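Local coordinates for AlyQ (Persicobacter sp. CCB-QB2, PDB 7D2A), which binds the uronic acids of alginate through its family 32 carbohydrate-binding module, here captured with an unsaturated mannuronic acid, at residues Y9-V14 and F47-A52; G30-R35 and I126-I131; G42-F47 and R112-G117; K53-V58 and Y101-T106. One frame throughout, in Å; residues are numbered along the deposited sequence. Where two conformers were deposited one is given.

Contact 1: Y9-V14 and F47-A52; sequences YDIVAV and FDLGSA
Asp48 O is gripped from across the contact by two groups of the 9-14 segment. Val12 N donates to Asp48 O over 2.8 Å, nearly head-on to the carbonyl, and the CA-H of Ile11 adds a weaker contact to the same oxygen. The return bond runs from Asp48 N to Ala13 O at 2.9 Å. The carboxylate, with CG anti to the backbone N (chi1 -176°), lies beside Val12, whose CG2 methyl sits 3.9 Å from Asp48 CG. Asp48 OD1 takes the N-H of Gly50 at 2.7 Å from above the carboxylate plane, an Asx turn, and also forms a salt bridge with Arg109. Glycine suits position 50: Gly50 has a positive phi, and a CB there would crowd Val12 CG1. On the apolar face Val14 lies alongside Phe47, its CG1 3.6 Å from Phe47 CE1, while Ile11 CD1 meets Phe47 CD1. Leu49 CD2 reaches back to Tyr9 CB at 4.0 Å, and the Tyr9 hydroxyl bonds to Thr54 O. A water donates to both Asp10 O and Leu49 O, linking the backbones where direct pairing has ended. Polar bonds thus fix the backbone and the tight turn at Gly50, while aliphatic and aromatic groups seal the inner side. The buried Asp48 carboxylate, paired with Arg109, is likely to stay ionised while it accepts from Gly50 N at the corner where the chain leaves this sheet.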
loop_
_atom_site.group_PDB
_atom_site.type_symbol
_atom_site.label_atom_id
_atom_site.label_comp_id
_atom_site.label_asym_id
_atom_site.label_seq_id
_atom_site.Cartn_x
_atom_site.Cartn_y
_atom_site.Cartn_z
ATOM N N TYR A 9 6.078 -7.735 9.418
ATOM C CA TYR A 9 6.963 -8.473 8.510
ATOM C C TYR A 9 7.896 -7.518 7.798
ATOM O O TYR A 9 7.509 -6.454 7.341
ATOM C CB TYR A 9 6.171 -9.245 7.475
ATOM C CG TYR A 9 5.289 -10.326 8.035
ATOM C CD1 TYR A 9 5.823 -11.406 8.698
ATOM C CD2 TYR A 9 3.910 -10.243 7.954
ATOM C CE1 TYR A 9 5.014 -12.424 9.181
ATOM C CE2 TYR A 9 3.094 -11.221 8.477
ATOM C CZ TYR A 9 3.642 -12.329 9.100
ATOM O OH TYR A 9 2.829 -13.352 9.589
ATOM N N ASP A 10 9.129 -7.970 7.639
ATOM C CA ASP A 10 10.034 -7.272 6.711
ATOM C C ASP A 10 9.444 -7.251 5.303
ATOM O O ASP A 10 8.816 -8.258 4.887
ATOM C CB ASP A 10 11.389 -7.962 6.601
ATOM C CG ASP A 10 12.415 -7.525 7.619
ATOM O OD1 ASP A 10 12.085 -6.829 8.581
ATOM O OD2 ASP A 10 13.582 -7.924 7.363
ATOM N N ILE A 11 9.687 -6.160 4.610
ATOM C CA ILE A 11 9.367 -6.049 3.168
ATOM C C ILE A 11 10.709 -6.062 2.420
ATOM O O ILE A 11 11.492 -5.080 2.559
ATOM C CB ILE A 11 8.499 -4.811 2.863
ATOM C CG1 ILE A 11 7.141 -4.924 3.572
ATOM C CG2 ILE A 11 8.379 -4.652 1.345
ATOM C CD1 ILE A 11 6.287 -3.666 3.511
ATOM N N VAL A 12 10.997 -7.161 1.717
ATOM C CA VAL A 12 12.360 -7.409 1.156
ATOM C C VAL A 12 12.550 -6.692 -0.174
ATOM O O VAL A 12 13.718 -6.556 -0.612
ATOM C CB VAL A 12 12.678 -8.903 1.042
ATOM C CG1 VAL A 12 12.420 -9.582 2.381
ATOM C CG2 VAL A 12 11.932 -9.591 -0.090
ATOM N N ALA A 13 11.478 -6.294 -0.848
ATOM C CA ALA A 13 11.528 -5.657 -2.173
ATOM C C ALA A 13 10.179 -4.967 -2.390
ATOM O O ALA A 13 9.140 -5.446 -1.876
ATOM C CB ALA A 13 11.804 -6.709 -3.221
ATOM N N VAL A 14 10.202 -3.875 -3.133
ATOM C CA VAL A 14 9.010 -3.135 -3.590
ATOM C C VAL A 14 9.189 -2.817 -5.066
ATOM O O VAL A 14 10.282 -2.416 -5.485
ATOM C CB VAL A 14 8.769 -1.834 -2.788
ATOM C CG1 VAL A 14 7.403 -1.248 -3.033
ATOM C CG2 VAL A 14 8.993 -2.000 -1.306
ATOM N N PHE A 47 4.444 -5.142 -2.725
ATOM C CA PHE A 47 5.357 -5.421 -1.605
ATOM C C PHE A 47 5.623 -6.904 -1.535
ATOM O O PHE A 47 4.668 -7.693 -1.615
ATOM C CB PHE A 47 4.736 -4.949 -0.295
ATOM C CG PHE A 47 4.379 -3.510 -0.381
ATOM C CD1 PHE A 47 5.337 -2.520 -0.170
ATOM C CD2 PHE A 47 3.121 -3.121 -0.776
ATOM C CE1 PHE A 47 4.987 -1.194 -0.340
ATOM C CE2 PHE A 47 2.785 -1.781 -0.941
ATOM C CZ PHE A 47 3.739 -0.836 -0.744
ATOM N N ASP A 48 6.895 -7.287 -1.418
ATOM C CA ASP A 48 7.333 -8.693 -1.366
ATOM C C ASP A 48 7.785 -8.993 0.068
ATOM O O ASP A 48 8.752 -8.346 0.523
ATOM C CB ASP A 48 8.447 -8.897 -2.380
ATOM C CG ASP A 48 8.948 -10.309 -2.521
ATOM O OD1 ASP A 48 8.462 -11.217 -1.799
ATOM O OD2 ASP A 48 9.782 -10.485 -3.417
ATOM N N LEU A 49 7.206 -10.031 0.674
ATOM C CA LEU A 49 7.614 -10.457 2.028
ATOM C C LEU A 49 8.761 -11.458 1.965
ATOM O O LEU A 49 9.289 -11.831 3.084
ATOM C CB LEU A 49 6.432 -11.039 2.794
ATOM C CG LEU A 49 5.228 -10.116 2.959
ATOM C CD1 LEU A 49 4.141 -10.791 3.813
ATOM C CD2 LEU A 49 5.607 -8.763 3.557
ATOM N N GLY A 50 9.069 -11.961 0.762
ATOM C CA GLY A 50 10.215 -12.879 0.562
ATOM C C GLY A 50 9.758 -14.330 0.610
ATOM O O GLY A 50 10.393 -15.170 -0.004
ATOM N N SER A 51 8.672 -14.628 1.305
ATOM C CA SER A 51 8.095 -15.980 1.378
ATOM C C SER A 51 6.662 -15.796 1.858
ATOM O O SER A 51 6.304 -14.669 2.209
ATOM C CB SER A 51 8.878 -16.869 2.308
ATOM O OG SER A 51 8.919 -16.319 3.606
ATOM N N ALA A 52 5.866 -16.845 1.806
ATOM C CA ALA A 52 4.432 -16.747 2.128
ATOM C C ALA A 52 4.253 -16.650 3.644
ATOM O O ALA A 52 4.766 -17.528 4.387
ATOM C CB ALA A 52 3.709 -17.958 1.594
HETATM O O HOH W 1 8.952 -10.893 5.563
#

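Contact 2: G30-R35 and I126-I131; sequences GNLSTR and ITEVAI. With CA (calcium ion), chain C; MAW (4-deoxy-alpha-L-erythro-hex-4-enopyranuronic acid), chain B.
Glu128 points its CB toward the 30-35 loop, and its contacts begin at CG and multiply at the carboxylate. CG passes 3.9 Å from the CD2 methyl of Leu32, crossing that side chain at about a right angle. The bend at chi2 (-65°) then turns the carboxylate to the N-H groups of Gly30 and Asn31 and to calcium. OE1 receives a weak hydrogen bond from Gly30 N, and OE2 another from Asn31 N, while OE2 also binds the calcium ion at 2.4 Å. The same ion is held by Asn31 O at 2.2 Å, by both Thr34 O and Thr34 OG1, and by Thr127 O; Asn26 and Asp29 complete seven oxygen ligands. Threonine suits position 34 because chi1 near 66° brings its hydroxyl round to the metal beside its own carbonyl. The loop is shaped by a type I turn from Asn31 to Thr34, in which Asn31 OD1 accepts from Ser33 N at 2.8 Å, an Asx turn. Were Asn31 an alanine, Ser33 N would lose this acceptor, and the turn that presents Asn31 O to calcium is likely to flex. Thr127 and Glu128 form a classic bulge opposite Ala61. Following Thr34, Arg35 extends away from the ion and its NH2 donates almost straight (175°) to O3 of the unsaturated uronic acid at 2.8 Å, while its NE bonds to Ser37. Calcium, bound by four backbone carbonyls, the Thr34 hydroxyl and two acidic side chains, thus fixes the loop from which the sugar-binding arginine springs, consistent with a structural metal next to the binding site.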
loop_
_atom_site.group_PDB
_atom_site.type_symbol
_atom_site.label_atom_id
_atom_site.label_comp_id
_atom_site.label_asym_id
_atom_site.label_seq_id
_atom_site.Cartn_x
_atom_site.Cartn_y
_atom_site.Cartn_z
ATOM N N GLY A 30 10.656 4.270 6.580
ATOM C CA GLY A 30 10.350 4.764 7.922
ATOM C C GLY A 30 10.117 6.258 7.958
ATOM O O GLY A 30 9.986 6.796 9.012
ATOM N N ASN A 31 10.132 6.933 6.814
ATOM C CA ASN A 31 10.063 8.415 6.762
ATOM C C ASN A 31 8.725 8.855 6.164
ATOM O O ASN A 31 8.501 8.628 4.932
ATOM C CB ASN A 31 11.225 8.930 5.938
ATOM C CG ASN A 31 11.476 10.393 6.137
ATOM O OD1 ASN A 31 10.573 11.136 6.525
ATOM N ND2 ASN A 31 12.716 10.788 5.842
ATOM N N LEU A 32 7.936 9.602 6.942
ATOM C CA LEU A 32 6.648 10.125 6.434
ATOM C C LEU A 32 6.886 11.269 5.450
ATOM O O LEU A 32 5.906 11.664 4.805
ATOM C CB LEU A 32 5.732 10.544 7.580
ATOM C CG LEU A 32 5.249 9.397 8.480
ATOM C CD1 LEU A 32 4.696 9.933 9.761
ATOM C CD2 LEU A 32 4.184 8.583 7.772
ATOM N N SER A 33 8.107 11.785 5.288
ATOM C CA SER A 33 8.374 12.904 4.346
ATOM C C SER A 33 8.799 12.397 2.969
ATOM O O SER A 33 9.036 13.256 2.079
ATOM C CB SER A 33 9.411 13.861 4.900
ATOM O OG SER A 33 10.711 13.328 4.790
ATOM N N THR A 34 8.908 11.076 2.784
ATOM C CA THR A 34 9.281 10.506 1.470
ATOM C C THR A 34 8.153 9.618 1.003
ATOM O O THR A 34 7.522 8.941 1.863
ATOM C CB THR A 34 10.576 9.723 1.561
ATOM O OG1 THR A 34 10.298 8.602 2.386
ATOM C CG2 THR A 34 11.724 10.569 2.070
ATOM N N ARG A 35 7.895 9.600 -0.294
ATOM C CA ARG A 35 6.700 8.939 -0.841
ATOM C C ARG A 35 7.040 8.175 -2.113
ATOM O O ARG A 35 8.044 8.465 -2.797
ATOM C CB ARG A 35 5.594 9.941 -1.185
ATOM C CG ARG A 35 5.926 10.872 -2.334
ATOM C CD ARG A 35 4.898 11.962 -2.489
ATOM N NE ARG A 35 5.166 12.817 -3.635
ATOM C CZ ARG A 35 5.836 13.976 -3.589
ATOM N NH1 ARG A 35 6.351 14.434 -2.448
ATOM N NH2 ARG A 35 5.960 14.699 -4.692
ATOM N N ILE A 126 1.846 7.564 -1.579
ATOM C CA ILE A 126 1.891 6.796 -0.321
ATOM C C ILE A 126 3.230 7.071 0.340
ATOM O O ILE A 126 4.259 6.870 -0.316
ATOM C CB ILE A 126 1.615 5.297 -0.549
ATOM C CG1 ILE A 126 0.234 5.111 -1.215
ATOM C CG2 ILE A 126 1.756 4.552 0.757
ATOM C CD1 ILE A 126 -0.072 3.668 -1.582
ATOM N N THR A 127 3.220 7.482 1.634
ATOM C CA THR A 127 4.498 7.773 2.301
ATOM C C THR A 127 5.092 6.557 3.006
ATOM O O THR A 127 6.336 6.430 3.046
ATOM C CB THR A 127 4.322 8.943 3.271
ATOM O OG1 THR A 127 3.377 8.534 4.251
ATOM C CG2 THR A 127 3.864 10.204 2.585
ATOM N N GLU A 128 4.281 5.661 3.537
ATOM C CA GLU A 128 4.771 4.496 4.307
ATOM C C GLU A 128 3.789 3.360 4.143
ATOM O O GLU A 128 2.555 3.666 4.179
ATOM C CB GLU A 128 4.944 4.874 5.779
ATOM C CG GLU A 128 6.166 5.747 6.054
ATOM C CD GLU A 128 7.470 5.017 5.770
ATOM O OE1 GLU A 128 7.741 4.021 6.511
ATOM O OE2 GLU A 128 8.260 5.407 4.852
ATOM N N VAL A 129 4.280 2.132 4.096
ATOM C CA VAL A 129 3.437 0.921 4.202
ATOM C C VAL A 129 4.075 -0.033 5.182
ATOM O O VAL A 129 5.330 -0.177 5.147
ATOM C CB VAL A 129 3.244 0.279 2.822
ATOM C CG1 VAL A 129 2.545 -1.090 2.931
ATOM C CG2 VAL A 129 2.431 1.151 1.911
ATOM N N ALA A 130 3.250 -0.744 5.920
ATOM C CA ALA A 130 3.703 -1.818 6.813
ATOM C C ALA A 130 2.681 -2.945 6.764
ATOM O O ALA A 130 1.492 -2.704 6.550
ATOM C CB ALA A 130 3.976 -1.280 8.182
ATOM N N ILE A 131 3.106 -4.171 6.949
ATOM C CA ILE A 131 2.284 -5.369 6.678
ATOM C C ILE A 131 2.461 -6.236 7.893
ATOM O O ILE A 131 3.676 -6.548 8.246
ATOM C CB ILE A 131 2.723 -6.080 5.389
ATOM C CG1 ILE A 131 2.538 -5.127 4.203
ATOM C CG2 ILE A 131 1.983 -7.389 5.210
ATOM C CD1 ILE A 131 3.056 -5.641 2.896
HETATM CA CA CA C . 8.582 7.124 3.256
HETATM C C1 MAW B . 2.116 15.949 -8.162
HETATM C C2 MAW B . 3.524 15.589 -7.899
HETATM O O2 MAW B . 4.127 16.340 -6.807
HETATM C C3 MAW B . 3.528 14.068 -7.583
HETATM O O3 MAW B . 4.758 13.667 -7.008
HETATM C C4 MAW B . 2.360 13.749 -6.637
HETATM C C5 MAW B . 1.425 14.612 -6.324
HETATM O O5 MAW B . 1.401 15.940 -6.915
HETATM C C6 MAW B . 0.319 14.346 -5.450
HETATM O O6A MAW B . -0.539 15.271 -5.293
HETATM O O6B MAW B . 0.168 13.195 -4.889
#

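Contact 3: G42-F47 and R112-G117; sequences GQYITF and RITGFG
Strands 43-49 and 110-118 are neighbours in the five-stranded antiparallel sheet of this beta-sandwich, and Ile45 pairs with Ile113 through two backbone bonds, Ile45 N to Ile113 O at 3.0 Å and Ile113 N to Ile45 O at 2.8 Å. Toward the start of strand 43-49, Gly42 N donates to Gly115 O; the backbone angles of Gly42 would jam a CB against the preceding carbonyl oxygen. On one face Tyr44, Thr46, Arg112 and Thr114 gather. The Arg112 chain bends at chi3 (-72°), laying its guanidinium flat on the Tyr44 ring, with planes 16° apart and centres 4.0 Å apart, an off-centre cation-pi stack. Arg112 CD covers the same ring face as a CH-pi contact. The guanidinium is fixed at its edge, where NE donates in plane to Thr46 OG1 over 2.9 Å and NH2 adds a weak bond. Tyrosine gives the cation a flat surface and threonine an acceptor beside it. On the other face, Ile45 CG2 lies 3.9 Å from Ile113 CB, and Ile113 CD1 meets Phe47 CE2; beta-branched isoleucines suit this buried side. Polar outer and apolar inner faces are typical of one sheet of a jelly-roll-like beta-sandwich, as in the F5/8 type C family.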
loop_
_atom_site.group_PDB
_atom_site.type_symbol
_atom_site.label_atom_id
_atom_site.label_comp_id
_atom_site.label_asym_id
_atom_site.label_seq_id
_atom_site.Cartn_x
_atom_site.Cartn_y
_atom_site.Cartn_z
ATOM N N GLY A 42 -5.599 3.152 -11.295
ATOM C CA GLY A 42 -5.176 1.798 -11.654
ATOM C C GLY A 42 -3.682 1.563 -11.483
ATOM O O GLY A 42 -3.232 0.403 -11.719
ATOM N N GLN A 43 -2.903 2.591 -11.168
ATOM C CA GLN A 43 -1.464 2.434 -10.826
ATOM C C GLN A 43 -1.380 1.559 -9.574
ATOM O O GLN A 43 -2.311 1.607 -8.782
ATOM C CB GLN A 43 -0.786 3.775 -10.558
ATOM C CG GLN A 43 -0.752 4.730 -11.751
ATOM C CD GLN A 43 0.332 4.425 -12.763
ATOM O OE1 GLN A 43 0.891 3.337 -12.837
ATOM N NE2 GLN A 43 0.609 5.390 -13.626
ATOM N N TYR A 44 -0.291 0.850 -9.383
ATOM C CA TYR A 44 -0.169 -0.042 -8.203
ATOM C C TYR A 44 1.259 -0.195 -7.759
ATOM O O TYR A 44 2.203 0.085 -8.497
ATOM C CB TYR A 44 -0.778 -1.405 -8.510
ATOM C CG TYR A 44 -0.279 -2.099 -9.739
ATOM C CD1 TYR A 44 0.927 -2.760 -9.758
ATOM C CD2 TYR A 44 -1.066 -2.123 -10.886
ATOM C CE1 TYR A 44 1.336 -3.474 -10.878
ATOM C CE2 TYR A 44 -0.676 -2.857 -11.993
ATOM C CZ TYR A 44 0.529 -3.527 -12.000
ATOM O OH TYR A 44 0.930 -4.189 -13.136
ATOM N N ILE A 45 1.393 -0.627 -6.507
ATOM C CA ILE A 45 2.684 -0.864 -5.846
ATOM C C ILE A 45 2.623 -2.231 -5.178
ATOM O O ILE A 45 1.579 -2.562 -4.551
ATOM C CB ILE A 45 3.022 0.266 -4.863
ATOM C CG1 ILE A 45 4.395 0.070 -4.239
ATOM C CG2 ILE A 45 1.887 0.536 -3.833
ATOM C CD1 ILE A 45 4.907 1.364 -3.585
ATOM N N THR A 46 3.642 -3.018 -5.329
ATOM C CA THR A 46 3.657 -4.429 -4.897
ATOM C C THR A 46 4.781 -4.658 -3.912
ATOM O O THR A 46 5.974 -4.440 -4.248
ATOM C CB THR A 46 3.767 -5.405 -6.078
ATOM O OG1 THR A 46 2.808 -5.004 -7.064
ATOM C CG2 THR A 46 3.504 -6.820 -5.605
ATOM N N PHE A 47 4.444 -5.142 -2.725
ATOM C CA PHE A 47 5.357 -5.421 -1.605
ATOM C C PHE A 47 5.623 -6.904 -1.535
ATOM O O PHE A 47 4.668 -7.693 -1.615
ATOM C CB PHE A 47 4.736 -4.949 -0.295
ATOM C CG PHE A 47 4.379 -3.510 -0.381
ATOM C CD1 PHE A 47 5.337 -2.520 -0.170
ATOM C CD2 PHE A 47 3.121 -3.121 -0.776
ATOM C CE1 PHE A 47 4.987 -1.194 -0.340
ATOM C CE2 PHE A 47 2.785 -1.781 -0.941
ATOM C CZ PHE A 47 3.739 -0.836 -0.744
ATOM N N ARG A 112 -0.306 -6.154 -2.948
ATOM C CA ARG A 112 -0.352 -5.068 -3.930
ATOM C C ARG A 112 -1.399 -4.059 -3.507
ATOM O O ARG A 112 -2.564 -4.440 -3.273
ATOM C CB ARG A 112 -0.691 -5.637 -5.310
ATOM C CG ARG A 112 -0.848 -4.581 -6.397
ATOM C CD ARG A 112 -0.967 -5.263 -7.737
ATOM N NE ARG A 112 0.278 -5.819 -8.170
ATOM C CZ ARG A 112 0.461 -6.482 -9.314
ATOM N NH1 ARG A 112 -0.566 -6.690 -10.123
ATOM N NH2 ARG A 112 1.666 -6.959 -9.609
ATOM N N ILE A 113 -1.058 -2.767 -3.496
ATOM C CA ILE A 113 -2.014 -1.672 -3.331
ATOM C C ILE A 113 -2.252 -1.049 -4.689
ATOM O O ILE A 113 -1.300 -0.595 -5.275
ATOM C CB ILE A 113 -1.545 -0.620 -2.303
ATOM C CG1 ILE A 113 -1.340 -1.274 -0.940
ATOM C CG2 ILE A 113 -2.511 0.526 -2.305
ATOM C CD1 ILE A 113 -0.779 -0.340 0.097
ATOM N N THR A 114 -3.498 -1.054 -5.133
ATOM C CA THR A 114 -3.912 -0.407 -6.391
ATOM C C THR A 114 -4.611 0.883 -6.018
ATOM O O THR A 114 -5.486 0.875 -5.168
ATOM C CB THR A 114 -4.795 -1.322 -7.254
ATOM O OG1 THR A 114 -4.103 -2.527 -7.555
ATOM C CG2 THR A 114 -5.183 -0.605 -8.520
ATOM N N GLY A 115 -4.172 2.004 -6.611
ATOM C CA GLY A 115 -4.775 3.302 -6.333
ATOM C C GLY A 115 -5.681 3.782 -7.434
ATOM O O GLY A 115 -5.365 3.476 -8.634
ATOM N N PHE A 116 -6.704 4.545 -7.040
ATOM C CA PHE A 116 -7.757 5.053 -7.966
ATOM C C PHE A 116 -7.767 6.563 -7.966
ATOM O O PHE A 116 -8.814 7.165 -8.255
ATOM C CB PHE A 116 -9.106 4.422 -7.643
ATOM C CG PHE A 116 -9.023 2.928 -7.726
ATOM C CD1 PHE A 116 -8.776 2.326 -8.940
ATOM C CD2 PHE A 116 -9.135 2.140 -6.597
ATOM C CE1 PHE A 116 -8.644 0.949 -9.032
ATOM C CE2 PHE A 116 -9.004 0.764 -6.688
ATOM C CZ PHE A 116 -8.751 0.172 -7.912
ATOM N N GLY A 117 -6.643 7.196 -7.654
ATOM C CA GLY A 117 -6.572 8.651 -7.487
ATOM C C GLY A 117 -7.255 9.103 -6.228
ATOM O O GLY A 117 -7.675 8.264 -5.402
#

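Contact 4: K53-V58 and Y101-T106; sequences KTVNQV and YSFTAT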
loop_
_atom_site.group_PDB
_atom_site.type_symbol
_atom_site.label_atom_id
_atom_site.label_comp_id
_atom_site.label_asym_id
_atom_site.label_seq_id
_atom_site.Cartn_x
_atom_site.Cartn_y
_atom_site.Cartn_z
ATOM N N LYS A 53 3.492 -15.650 4.105
ATOM C CA LYS A 53 3.267 -15.400 5.534
ATOM C C LYS A 53 1.772 -15.252 5.767
ATOM O O LYS A 53 1.059 -14.880 4.829
ATOM C CB LYS A 53 3.904 -14.081 5.978
ATOM C CG LYS A 53 5.355 -13.901 5.570
ATOM C CD LYS A 53 6.211 -14.673 6.454
ATOM C CE LYS A 53 7.673 -14.370 6.232
ATOM N NZ LYS A 53 8.477 -15.431 6.870
ATOM N N THR A 54 1.337 -15.479 6.987
ATOM C CA THR A 54 -0.063 -15.172 7.392
ATOM C C THR A 54 -0.219 -13.669 7.581
ATOM O O THR A 54 0.508 -13.097 8.328
ATOM C CB THR A 54 -0.475 -15.915 8.646
ATOM O OG1 THR A 54 -0.301 -17.315 8.384
ATOM C CG2 THR A 54 -1.914 -15.619 8.986
ATOM N N VAL A 55 -1.096 -13.051 6.821
ATOM C CA VAL A 55 -1.282 -11.597 6.829
ATOM C C VAL A 55 -2.745 -11.294 7.120
ATOM O O VAL A 55 -3.606 -11.936 6.489
ATOM C CB VAL A 55 -0.850 -10.996 5.485
ATOM C CG1 VAL A 55 -1.092 -9.539 5.417
ATOM C CG2 VAL A 55 0.611 -11.272 5.120
ATOM N N ASN A 56 -3.010 -10.311 7.956
ATOM C CA ASN A 56 -4.390 -9.854 8.166
ATOM C C ASN A 56 -4.539 -8.345 8.258
ATOM O O ASN A 56 -5.628 -7.851 8.604
ATOM C CB ASN A 56 -5.024 -10.572 9.375
ATOM C CG ASN A 56 -4.341 -10.212 10.685
ATOM O OD1 ASN A 56 -3.454 -9.332 10.692
ATOM N ND2 ASN A 56 -4.785 -10.819 11.772
ATOM N N GLN A 57 -3.463 -7.610 7.994
ATOM C CA GLN A 57 -3.525 -6.146 8.178
ATOM C C GLN A 57 -2.417 -5.489 7.361
ATOM O O GLN A 57 -1.259 -5.939 7.310
ATOM C CB GLN A 57 -3.374 -5.774 9.640
ATOM C CG GLN A 57 -3.603 -4.315 9.892
ATOM C CD GLN A 57 -3.621 -4.087 11.387
ATOM O OE1 GLN A 57 -4.650 -4.225 12.061
ATOM N NE2 GLN A 57 -2.444 -3.926 11.903
ATOM N N VAL A 58 -2.825 -4.459 6.634
ATOM C CA VAL A 58 -1.909 -3.604 5.871
ATOM C C VAL A 58 -2.139 -2.209 6.402
ATOM O O VAL A 58 -3.266 -1.776 6.426
ATOM C CB VAL A 58 -2.118 -3.701 4.357
ATOM C CG1 VAL A 58 -1.329 -2.636 3.648
ATOM C CG2 VAL A 58 -1.839 -5.087 3.848
ATOM N N TYR A 101 -5.759 -1.165 7.562
ATOM C CA TYR A 101 -6.791 -1.850 6.723
ATOM C C TYR A 101 -6.632 -3.334 7.023
ATOM O O TYR A 101 -5.679 -4.004 6.611
ATOM C CB TYR A 101 -6.583 -1.506 5.258
ATOM C CG TYR A 101 -6.444 -0.027 5.018
ATOM C CD1 TYR A 101 -7.468 0.814 5.381
ATOM C CD2 TYR A 101 -5.257 0.503 4.559
ATOM C CE1 TYR A 101 -7.353 2.184 5.236
ATOM C CE2 TYR A 101 -5.142 1.880 4.372
ATOM C CZ TYR A 101 -6.193 2.719 4.718
ATOM O OH TYR A 101 -6.044 4.089 4.589
ATOM N N SER A 102 -7.601 -3.842 7.778
ATOM C CA SER A 102 -7.630 -5.210 8.337
ATOM C C SER A 102 -8.576 -6.058 7.484
ATOM O O SER A 102 -9.505 -5.495 6.861
ATOM C CB SER A 102 -8.106 -5.202 9.797
ATOM O OG SER A 102 -7.144 -4.581 10.642
ATOM N N PHE A 103 -8.331 -7.364 7.434
ATOM C CA PHE A 103 -9.151 -8.310 6.656
ATOM C C PHE A 103 -8.922 -9.683 7.234
ATOM O O PHE A 103 -7.933 -9.966 7.917
ATOM C CB PHE A 103 -8.807 -8.233 5.165
ATOM C CG PHE A 103 -7.341 -8.173 4.830
ATOM C CD1 PHE A 103 -6.552 -9.310 4.805
ATOM C CD2 PHE A 103 -6.718 -6.942 4.713
ATOM C CE1 PHE A 103 -5.191 -9.230 4.586
ATOM C CE2 PHE A 103 -5.354 -6.847 4.454
ATOM C CZ PHE A 103 -4.591 -7.994 4.391
ATOM N N THR A 104 -9.818 -10.611 6.917
ATOM C CA THR A 104 -9.674 -12.007 7.368
ATOM C C THR A 104 -8.307 -12.573 6.999
ATOM O O THR A 104 -7.862 -12.405 5.863
ATOM C CB THR A 104 -10.806 -12.876 6.777
ATOM O OG1 THR A 104 -12.017 -12.230 7.115
ATOM C CG2 THR A 104 -10.763 -14.298 7.281
ATOM N N ALA A 105 -7.666 -13.247 7.964
ATOM C CA ALA A 105 -6.276 -13.671 7.816
ATOM C C ALA A 105 -6.127 -14.623 6.639
ATOM O O ALA A 105 -7.018 -15.507 6.445
ATOM C CB ALA A 105 -5.777 -14.348 9.057
ATOM N N THR A 106 -5.074 -14.466 5.856
ATOM C CA THR A 106 -4.817 -15.365 4.717
ATOM C C THR A 106 -3.309 -15.407 4.440
ATOM O O THR A 106 -2.592 -14.652 5.045
ATOM C CB THR A 106 -5.632 -14.894 3.513
ATOM O OG1 THR A 106 -5.544 -15.951 2.547
ATOM C CG2 THR A 106 -5.178 -13.543 3.002
#
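Phe103 folds over the backbone of Asn56 and Gln57 because its CG stands between the backbone N and carbonyl carbon (chi1 44°). One ring face covers Asn56 C, 3.8 Å from the ring plane and offset toward the rim, and CZ lies 3.8 Å from Gln57 N. At its edge, in plane, Val58 CG2 meets CE2 at 4.0 Å, and Val55 CG1 comes as near to CZ. Both valines place CG1 anti to the backbone N, which in Val58 leaves CG2 facing the ring. With an alanine here the ring is gone, and Val55 and Val58 would probably be left without their shared aromatic partner, with a gap over the Asn56-Gln57 peptide. Asn56 CB lies 3.3 Å from Phe103 O and near Ala105 CA; Asn56 OD1 accepts from Ala134 N. Gln57, extended beyond CG, brings OE1 to 2.9 Å from Ser102 OG, the long glutamine chain spanning from its buried CB to the serine hydroxyl. Tyr101 sends its hydroxyl to Glu99 and Trp62. The backbones join by Val55 N to Thr106 O at 2.8 Å, by Phe103 N to Asn56 O, and by a two-bond pair of Val58 with Tyr101. Between Val55-Thr106 and Gln57-Ser102 the register shifts by two, a beta bulge that accommodates the corner at Thr104 between strands 99-103 and 105-108; bulges are common in the twisted antiparallel sheets of beta-sandwich domains such as F5/8 type C.

From the N terminus, 9-14 opens contact 1, which closes when the chain returns along strand 43-49 at 47-52. Before that, 30-35 and 42-47 have already opened contacts 2 and 3, so contact 1 crosses both, and it shares Phe47 with contact 3. Contact 4 opens at 53-58, after contact 1 has closed, and closes at 101-106. It is nested inside contact 3, which closes at 112-117, and both lie inside the long loop that contact 2 closes at 126-131. Contacts 1 and 3 join three neighbouring strands of the five-stranded sheet, contact 4 joins strands of the other sheet, and contact 2 ties the calcium loop to that second sheet. Phe47, Ile113, Val129 and Ile131 pack between the two.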